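Local atomic coordinates of alanine glyoxylate transaminase (Thermococcus litoralis, PDB entry 2ZC0), a protein that probably transfers the amino group of alanine to glyoxylate, using pyridoxal 5'-phosphate as its cofactor. Residues N186-T191 with P367-E372; T329-G334 with L380-P385. All blocks are in the same frame, centred on the assembly; numbering follows the deposited sequence.

Contact 1. Residues N186-T191 with P367-E372; sequences NPMGVT and PFYTDE. With PMP (4'-deoxy-4'-aminopyridoxal-5'-phosphate), chain F; IMD (imidazole), chain G.
P187 CB lies over one face of the F368 ring, with P187 CG against F368 CD2, and this overlap is the dense part of the contact. P187 CB stands 4.0 Å from the centroid of the F368 ring, close enough to its normal to make a CH-pi interaction, while P187 CG reaches F368 CD2 at 3.5 Å. The bond between N186 and P187 is a cis peptide, a geometry that proline tolerates far better than other residues, and it delivers the rigid pyrrolidine to the aromatic face. F368 in turn has CG anti to its carbonyl carbon (chi1 -60°), which carries the phenyl group across to the 186-191 loop; R379 packs against both rings. N186 OD1 sits 3.5 Å from F368 CE2, the amide and ring planes being 32° apart. In fold-type I aminotransferases this asparagine-proline loop lies beside the cofactor, and here the other end of the N186 amide serves it: N186 ND2 donates to PMP O3 at 2.8 Å. Because N186 OD1 accepts from R379 NH1, both ends of the amide are engaged, which fixes its flip and suits asparagine, with one donor and one acceptor group, to this place. Packing thins toward M188 and Y369, both partly exposed. Their nearest atoms, M188 SD and Y369 OH, merely approach to 4.2 Å, and the buried Y369 hydroxyl finds no polar partner in the model. Farther along, the chain turns to solvent at D371 and E372, where charged side chains are at home. At the 3-10 turn of P367 and F368 an imidazole, probably from the crystallisation liquor, donates from its N1 to P367 O at 2.7 Å.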
loop_
_atom_site.group_PDB
_atom_site.type_symbol
_atom_site.label_atom_id
_atom_site.label_comp_id
_atom_site.label_asym_id
_atom_site.label_seq_id
_atom_site.Cartn_x
_atom_site.Cartn_y
_atom_site.Cartn_z
ATOM N N ASN A 186 26.966 -8.243 11.501
ATOM C CA ASN A 186 27.313 -6.861 11.201
ATOM C C ASN A 186 26.168 -6.223 11.989
ATOM O O ASN A 186 25.004 -6.561 11.762
ATOM C CB ASN A 186 27.152 -6.583 9.703
ATOM C CG ASN A 186 27.464 -5.136 9.325
ATOM O OD1 ASN A 186 27.443 -4.242 10.162
ATOM N ND2 ASN A 186 27.733 -4.905 8.043
ATOM N N PRO A 187 26.462 -5.297 12.916
ATOM C CA PRO A 187 27.747 -4.737 13.340
ATOM C C PRO A 187 28.402 -5.364 14.576
ATOM O O PRO A 187 29.594 -5.163 14.804
ATOM C CB PRO A 187 27.385 -3.288 13.602
ATOM C CG PRO A 187 26.066 -3.445 14.314
ATOM C CD PRO A 187 25.349 -4.548 13.538
ATOM N N MET A 188 27.638 -6.105 15.371
ATOM C CA MET A 188 28.173 -6.696 16.591
ATOM C C MET A 188 29.329 -7.673 16.439
ATOM O O MET A 188 30.171 -7.785 17.334
ATOM C CB MET A 188 27.049 -7.347 17.396
ATOM C CG MET A 188 26.123 -6.339 18.068
ATOM S SD MET A 188 26.928 -5.307 19.348
ATOM C CE MET A 188 26.196 -5.986 20.806
ATOM N N GLY A 189 29.375 -8.384 15.319
ATOM C CA GLY A 189 30.457 -9.330 15.086
ATOM C C GLY A 189 30.377 -10.594 15.916
ATOM O O GLY A 189 31.327 -11.375 15.956
ATOM N N VAL A 190 29.246 -10.797 16.586
ATOM C CA VAL A 190 29.033 -11.981 17.417
ATOM C C VAL A 190 28.315 -13.055 16.604
ATOM O O VAL A 190 27.646 -12.739 15.611
ATOM C CB VAL A 190 28.171 -11.632 18.641
ATOM C CG1 VAL A 190 28.844 -10.535 19.453
ATOM C CG2 VAL A 190 26.792 -11.174 18.192
ATOM N N THR A 191 28.446 -14.314 17.019
ATOM C CA THR A 191 27.795 -15.406 16.308
ATOM C C THR A 191 26.930 -16.259 17.213
ATOM O O THR A 191 27.358 -16.689 18.286
ATOM C CB THR A 191 28.793 -16.351 15.621
ATOM O OG1 THR A 191 29.232 -17.333 16.554
ATOM C CG2 THR A 191 29.976 -15.593 15.095
ATOM N N PRO A 367 23.072 4.065 14.524
ATOM C CA PRO A 367 22.124 3.823 13.429
ATOM C C PRO A 367 21.727 2.359 13.264
ATOM O O PRO A 367 20.666 2.062 12.718
ATOM C CB PRO A 367 22.868 4.364 12.209
ATOM C CG PRO A 367 23.739 5.437 12.800
ATOM C CD PRO A 367 24.276 4.742 14.012
ATOM N N PHE A 368 22.565 1.448 13.748
ATOM C CA PHE A 368 22.283 0.018 13.643
ATOM C C PHE A 368 21.296 -0.531 14.674
ATOM O O PHE A 368 20.919 -1.695 14.578
ATOM C CB PHE A 368 23.580 -0.795 13.740
ATOM C CG PHE A 368 24.591 -0.475 12.679
ATOM C CD1 PHE A 368 25.256 0.747 12.682
ATOM C CD2 PHE A 368 24.913 -1.414 11.702
ATOM C CE1 PHE A 368 26.230 1.029 11.735
ATOM C CE2 PHE A 368 25.882 -1.143 10.753
ATOM C CZ PHE A 368 26.543 0.081 10.771
ATOM N N TYR A 369 20.883 0.286 15.647
ATOM C CA TYR A 369 19.934 -0.149 16.696
ATOM C C TYR A 369 18.481 0.143 16.340
ATOM O O TYR A 369 18.182 1.158 15.704
ATOM C CB TYR A 369 20.270 0.513 18.046
ATOM C CG TYR A 369 21.577 0.027 18.642
ATOM C CD1 TYR A 369 21.591 -0.837 19.748
ATOM C CD2 TYR A 369 22.796 0.369 18.056
ATOM C CE1 TYR A 369 22.788 -1.352 20.247
ATOM C CE2 TYR A 369 23.998 -0.144 18.547
ATOM C CZ TYR A 369 23.980 -1.007 19.643
ATOM O OH TYR A 369 25.156 -1.539 20.099
ATOM N N THR A 370 17.586 -0.746 16.781
ATOM C CA THR A 370 16.152 -0.654 16.496
ATOM C C THR A 370 15.382 0.146 17.538
ATOM O O THR A 370 14.166 0.331 17.443
ATOM C CB THR A 370 15.534 -2.078 16.356
ATOM O OG1 THR A 370 15.490 -2.734 17.636
ATOM C CG2 THR A 370 16.391 -2.916 15.409
ATOM N N ASP A 371 16.094 0.632 18.540
ATOM C CA ASP A 371 15.451 1.426 19.562
ATOM C C ASP A 371 16.381 2.559 19.967
ATOM O O ASP A 371 17.253 2.946 19.194
ATOM C CB ASP A 371 15.028 0.541 20.760
ATOM C CG ASP A 371 16.203 -0.086 21.509
ATOM O OD1 ASP A 371 15.917 -0.868 22.440
ATOM O OD2 ASP A 371 17.384 0.185 21.199
ATOM N N GLU A 372 16.211 3.100 21.165
ATOM C CA GLU A 372 17.053 4.211 21.587
ATOM C C GLU A 372 18.399 3.826 22.173
ATOM O O GLU A 372 19.101 4.676 22.716
ATOM C CB GLU A 372 16.282 5.090 22.567
ATOM C CG GLU A 372 15.935 6.467 22.005
ATOM C CD GLU A 372 15.588 6.431 20.519
ATOM O OE1 GLU A 372 16.522 6.462 19.682
ATOM O OE2 GLU A 372 14.382 6.359 20.193
HETATM N N1 PMP F . 24.328 -8.867 4.762
HETATM C C2 PMP F . 25.158 -8.344 5.692
HETATM C C2A PMP F . 24.898 -8.737 7.148
HETATM C C3 PMP F . 26.223 -7.477 5.329
HETATM O O3 PMP F . 27.052 -6.955 6.313
HETATM C C4 PMP F . 26.408 -7.147 3.934
HETATM C C4A PMP F . 27.566 -6.208 3.548
HETATM N N4A PMP F . 27.121 -4.964 2.920
HETATM C C5 PMP F . 25.431 -7.771 2.917
HETATM C C6 PMP F . 24.407 -8.624 3.395
HETATM C C5A PMP F . 25.519 -7.506 1.403
HETATM O O4P PMP F . 26.468 -7.935 1.024
HETATM P P PMP F . 26.593 -7.748 -0.632
HETATM O O1P PMP F . 26.535 -9.304 -1.713
HETATM O O2P PMP F . 28.319 -6.973 -0.903
HETATM O O3P PMP F . 25.355 -6.614 -1.320
HETATM N N1 IMD G . 18.084 2.211 12.032
HETATM C C2 IMD G . 16.889 1.926 12.538
HETATM N N3 IMD G . 16.048 1.701 11.536
HETATM C C4 IMD G . 16.728 1.846 10.372
HETATM C C5 IMD G . 18.001 2.165 10.681
#

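Contact 2. Residues T329-G334 with L380-P385; sequences TKPIAG and LNFSRP
S383 OG, next in sequence to the F382 ring that meets P331 and G334, is gripped twice. It accepts from N381 ND2 at 2.8 Å, nearly straight at 174° and with the oxygen in the plane of the amide, and it is also hydrogen-bonded to D43 O, a carbonyl toward which the hydroxyl must turn its proton. The same asparagine closes an Asx motif: N381 OD1 accepts from the backbone R384 N at a longer 3.3 Å. Asparagine suits the spot because one amide can thus hold two points of the chain as it leaves strand 377-381, which pairs antiparallel with 336-340 in the C-terminal part of this fold-type I aminotransferase. Serine offers a compact hydroxyl able to give and accept at once.

With the turn so braced, F382 points its phenyl group at the 329-334 loop. Its CG falls between the backbone N and the carbonyl carbon (chi1 54°), and the ring then extends into the gap between the two backbones, whose nearest CA atoms, those of G334 and S383, are 8.6 Å apart. F382 CE1, CE2 and CZ, the far end of the ring, do the touching, both partners coming obliquely. F382 CE1 meets P331 CG at 4.2 Å, a light apolar contact from the CG of a rigid, compact proline ring. R312 and M315 of helix 295-322, together with V337, pack on the same phenyl group, making a large aromatic residue apt here. G334 adopts a positive phi at which a CB would be jammed against the carbonyl O of A333, so glycine fits its backbone. Its own carbonyl completes the contact, with G334 O 3.7 Å from F382 CZ.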
loop_
_atom_site.group_PDB
_atom_site.type_symbol
_atom_site.label_atom_id
_atom_site.label_comp_id
_atom_site.label_asym_id
_atom_site.label_seq_id
_atom_site.Cartn_x
_atom_site.Cartn_y
_atom_site.Cartn_z
ATOM N N THR A 329 33.409 -6.252 21.666
ATOM C CA THR A 329 33.203 -7.624 21.249
ATOM C C THR A 329 34.461 -8.330 20.761
ATOM O O THR A 329 35.383 -7.701 20.236
ATOM C CB THR A 329 32.109 -7.706 20.131
ATOM O OG1 THR A 329 32.560 -7.027 18.951
ATOM C CG2 THR A 329 30.815 -7.062 20.611
ATOM N N LYS A 330 34.480 -9.648 20.945
ATOM C CA LYS A 330 35.591 -10.487 20.519
ATOM C C LYS A 330 35.005 -11.473 19.518
ATOM O O LYS A 330 34.559 -12.561 19.889
ATOM C CB LYS A 330 36.165 -11.263 21.705
ATOM C CG LYS A 330 36.448 -10.435 22.945
ATOM C CD LYS A 330 37.554 -9.431 22.713
ATOM C CE LYS A 330 38.091 -8.917 24.042
ATOM N NZ LYS A 330 37.021 -8.306 24.889
ATOM N N PRO A 331 34.986 -11.102 18.237
ATOM C CA PRO A 331 34.443 -11.958 17.179
ATOM C C PRO A 331 35.261 -13.207 16.863
ATOM O O PRO A 331 36.488 -13.175 16.889
ATOM C CB PRO A 331 34.368 -11.007 15.984
ATOM C CG PRO A 331 35.552 -10.115 16.208
ATOM C CD PRO A 331 35.441 -9.811 17.688
ATOM N N ILE A 332 34.571 -14.308 16.581
ATOM C CA ILE A 332 35.231 -15.559 16.212
ATOM C C ILE A 332 35.055 -15.658 14.701
ATOM O O ILE A 332 35.561 -16.572 14.043
ATOM C CB ILE A 332 34.562 -16.797 16.881
ATOM C CG1 ILE A 332 33.118 -16.952 16.387
ATOM C CG2 ILE A 332 34.609 -16.650 18.396
ATOM C CD1 ILE A 332 32.355 -18.125 17.004
ATOM N N ALA A 333 34.331 -14.688 14.156
ATOM C CA ALA A 333 34.073 -14.647 12.727
ATOM C C ALA A 333 33.661 -13.253 12.298
ATOM O O ALA A 333 33.329 -12.399 13.130
ATOM C CB ALA A 333 32.976 -15.643 12.381
ATOM N N GLY A 334 33.676 -13.024 10.990
ATOM C CA GLY A 334 33.275 -11.728 10.478
ATOM C C GLY A 334 34.424 -10.799 10.171
ATOM O O GLY A 334 35.537 -11.231 9.861
ATOM N N LEU A 380 33.816 -0.983 14.243
ATOM C CA LEU A 380 35.168 -0.971 13.711
ATOM C C LEU A 380 35.372 -2.157 12.797
ATOM O O LEU A 380 35.008 -3.286 13.138
ATOM C CB LEU A 380 36.194 -1.062 14.847
ATOM C CG LEU A 380 36.121 -0.048 15.986
ATOM C CD1 LEU A 380 37.209 -0.370 17.021
ATOM C CD2 LEU A 380 36.310 1.358 15.415
ATOM N N ASN A 381 35.980 -1.905 11.649
ATOM C CA ASN A 381 36.236 -2.950 10.680
ATOM C C ASN A 381 37.726 -3.285 10.614
ATOM O O ASN A 381 38.553 -2.380 10.658
ATOM C CB ASN A 381 35.754 -2.489 9.305
ATOM C CG ASN A 381 36.317 -3.323 8.204
ATOM O OD1 ASN A 381 37.236 -2.898 7.492
ATOM N ND2 ASN A 381 35.797 -4.534 8.064
ATOM N N PHE A 382 38.074 -4.567 10.501
ATOM C CA PHE A 382 39.488 -4.939 10.417
ATOM C C PHE A 382 39.876 -5.656 9.123
ATOM O O PHE A 382 41.047 -5.976 8.914
ATOM C CB PHE A 382 39.915 -5.801 11.626
ATOM C CG PHE A 382 39.069 -7.017 11.850
ATOM C CD1 PHE A 382 37.970 -6.965 12.696
ATOM C CD2 PHE A 382 39.369 -8.214 11.224
ATOM C CE1 PHE A 382 37.177 -8.097 12.918
ATOM C CE2 PHE A 382 38.589 -9.348 11.432
ATOM C CZ PHE A 382 37.488 -9.289 12.284
ATOM N N SER A 383 38.910 -5.886 8.242
ATOM C CA SER A 383 39.197 -6.574 6.990
ATOM C C SER A 383 39.928 -5.729 5.951
ATOM O O SER A 383 40.851 -6.223 5.291
ATOM C CB SER A 383 37.902 -7.146 6.384
ATOM O OG SER A 383 36.935 -6.140 6.130
ATOM N N ARG A 384 39.548 -4.459 5.812
ATOM C CA ARG A 384 40.171 -3.586 4.809
ATOM C C ARG A 384 41.512 -2.954 5.189
ATOM O O ARG A 384 42.487 -3.038 4.431
ATOM C CB ARG A 384 39.210 -2.467 4.407
ATOM C CG ARG A 384 39.455 -1.967 3.002
ATOM C CD ARG A 384 39.433 -0.460 2.914
ATOM N NE ARG A 384 40.727 0.144 3.230
ATOM C CZ ARG A 384 41.131 0.491 4.451
ATOM N NH1 ARG A 384 40.332 0.295 5.494
ATOM N NH2 ARG A 384 42.334 1.042 4.623
ATOM N N PRO A 385 41.579 -2.286 6.352
ATOM C CA PRO A 385 42.859 -1.674 6.732
ATOM C C PRO A 385 44.012 -2.683 6.765
ATOM O O PRO A 385 43.821 -3.845 7.119
ATOM C CB PRO A 385 42.558 -1.071 8.098
ATOM C CG PRO A 385 41.505 -1.990 8.641
ATOM C CD PRO A 385 40.605 -2.192 7.452
#

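Both contacts are buried, and both use a phenylalanine from the C-terminal region to receive a proline-bearing loop, but contact 1 is the larger and the tighter. Its proline covers part of a ring face and the neighbouring asparagine binds PMP, whereas contact 2 lies away from the annotated sites and spends its asparagine on shaping its own turn. Contact 1 also thins to partly exposed M188 and Y369; in contact 2 all three touching residues are buried. R379 of strand 377-381 packs at contact 1, and F382, just after the strand, makes contact 2. The first segments meet directly: M188 O and T329 OG1 are 3.0 Å apart, probably hydrogen-bonded, and T191 packs on I332.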